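E2A dna-binding protein (Human adenovirus 5, PDB 2WB0) binds single-stranded DNA and, by forming multimers, unwinds the template without ATP during the elongation phase of viral strand-displacement replication. Local coordinates at residues A43-T48 against R73-Y78. Sequence-based numbering, arbitrary orientation.
Sequences AAVCKT and RFLQAY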
# COMPACT_ATOMS: atom_id res chain seq x y z
N ALA A 43 8.99 12.69 -8.51
CA ALA A 43 9.76 11.80 -7.64
C ALA A 43 11.23 12.32 -7.51
O ALA A 43 11.84 12.22 -6.44
CB ALA A 43 9.75 10.39 -8.22
N ALA A 44 11.77 12.88 -8.60
CA ALA A 44 13.14 13.45 -8.59
C ALA A 44 13.22 14.70 -7.68
O ALA A 44 14.20 14.89 -6.95
CB ALA A 44 13.62 13.73 -9.99
N VAL A 45 12.16 15.50 -7.65
CA VAL A 45 12.06 16.54 -6.64
C VAL A 45 12.16 15.96 -5.20
O VAL A 45 12.99 16.40 -4.33
CB VAL A 45 10.74 17.34 -6.81
CG1 VAL A 45 10.53 18.27 -5.65
CG2 VAL A 45 10.77 18.13 -8.17
N CYS A 46 11.35 14.93 -4.97
CA CYS A 46 11.27 14.40 -3.63
C CYS A 46 12.63 13.77 -3.23
O CYS A 46 13.08 13.94 -2.10
CB CYS A 46 10.15 13.36 -3.61
SG CYS A 46 8.50 14.11 -3.78
N LYS A 47 13.23 13.00 -4.14
CA LYS A 47 14.46 12.28 -3.84
C LYS A 47 15.56 13.31 -3.57
O LYS A 47 16.37 13.18 -2.64
CB LYS A 47 14.85 11.40 -5.04
CG LYS A 47 16.15 10.58 -4.87
CD LYS A 47 16.04 9.55 -3.70
CE LYS A 47 17.31 8.61 -3.50
NZ LYS A 47 16.96 7.35 -2.67
N THR A 48 15.58 14.37 -4.37
CA THR A 48 16.53 15.44 -4.13
C THR A 48 16.34 16.09 -2.74
O THR A 48 17.33 16.28 -2.00
CB THR A 48 16.54 16.49 -5.30
OG1 THR A 48 16.72 15.79 -6.53
CG2 THR A 48 17.71 17.45 -5.19
N ARG A 73 3.80 10.47 -6.11
CA ARG A 73 2.37 10.49 -6.29
C ARG A 73 1.67 11.47 -5.35
O ARG A 73 0.66 12.11 -5.72
CB ARG A 73 1.82 9.08 -6.03
CG ARG A 73 2.30 7.96 -7.03
CD ARG A 73 1.41 6.70 -6.76
NE ARG A 73 1.91 5.39 -7.31
CZ ARG A 73 1.39 4.18 -7.04
NH1 ARG A 73 0.42 3.99 -6.10
NH2 ARG A 73 1.90 3.10 -7.68
N PHE A 74 2.15 11.56 -4.11
CA PHE A 74 1.52 12.48 -3.18
C PHE A 74 1.80 13.91 -3.59
O PHE A 74 0.92 14.73 -3.50
CB PHE A 74 2.00 12.22 -1.76
CG PHE A 74 1.47 10.96 -1.20
CD1 PHE A 74 0.10 10.67 -1.28
CD2 PHE A 74 2.34 10.00 -0.61
CE1 PHE A 74 -0.44 9.50 -0.76
CE2 PHE A 74 1.80 8.83 -0.08
CZ PHE A 74 0.45 8.57 -0.13
N LEU A 75 3.00 14.18 -4.06
CA LEU A 75 3.35 15.52 -4.52
C LEU A 75 2.48 15.87 -5.73
O LEU A 75 1.87 16.94 -5.81
CB LEU A 75 4.80 15.50 -4.98
CG LEU A 75 5.62 16.81 -4.93
CD1 LEU A 75 6.80 16.92 -5.87
CD2 LEU A 75 4.95 18.20 -4.54
N GLN A 76 2.41 14.94 -6.66
CA GLN A 76 1.44 15.05 -7.74
C GLN A 76 0.04 15.39 -7.29
O GLN A 76 -0.61 16.26 -7.87
CB GLN A 76 1.44 13.77 -8.60
CG GLN A 76 0.69 14.05 -9.97
CD GLN A 76 0.43 12.82 -10.77
OE1 GLN A 76 0.75 12.75 -11.97
NE2 GLN A 76 -0.10 11.84 -10.12
N ALA A 77 -0.45 14.71 -6.27
CA ALA A 77 -1.79 14.99 -5.84
C ALA A 77 -1.92 16.42 -5.28
O ALA A 77 -2.99 17.06 -5.43
CB ALA A 77 -2.21 13.97 -4.78
N TYR A 78 -0.88 16.88 -4.59
CA TYR A 78 -0.94 18.24 -3.98
C TYR A 78 -0.86 19.31 -5.07
O TYR A 78 -1.60 20.31 -5.03
CB TYR A 78 0.16 18.42 -2.92
CG TYR A 78 -0.33 17.85 -1.60
CD1 TYR A 78 -1.41 18.45 -0.90
CD2 TYR A 78 0.30 16.76 -1.03
CE1 TYR A 78 -1.89 17.92 0.32
CE2 TYR A 78 -0.18 16.21 0.22
CZ TYR A 78 -1.28 16.77 0.86
OH TYR A 78 -1.75 16.25 2.02
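With CG of Leu75 swung opposite its own backbone N (chi1 -154°), the side chain is carried off helix 64-83 toward helix 40-53, where CD1 meets Val45 and Cys46 together. Cys46 answers with a first torsion of -69°, which sets SG beside its backbone N and opposite its carbonyl carbon, directed at the leucine. The sulfur lies 3.9 Å from Leu75 CD1 and 4.1 Å from Leu75 CB and CG alike, so it sits beside the leucine, nearly equally far from all three carbons. Val45 takes the same CD1 with one branch: its CG1 stands 4.0 Å from Leu75 CD1, and the two side chains cross at about a right angle. One methyl thus rests against both a sulfur and a valine branch contributed by consecutive residues of a helix.

Here is a compact illustration of how one projecting side chain can carry the contact between two helical segments within a wider helix-to-helix packing, in the all-alpha part of this adenoviral DNA-binding domain. No hydrogen bond links the two segments; the contact is apolar, buried, and distant from both zinc sites. Leu42 of helix 40-53 on Leu75 and Met71 of helix 64-83 on Cys46 extend the same interface, while Trp314 of helix 300-315 touches Leu75 and Val24 packs on Val45.

On helix 40-53, Thr48 OG1 donates to Ala44 O at 2.7 Å, tilted 28° from the carbonyl plane, and Thr48 N reaches that oxygen from the opposite face, so two bonds grip one carbonyl. Helix 64-83 is tied to helix 300-315 by a hydrogen bond between Tyr78 OH and Arg311 NE.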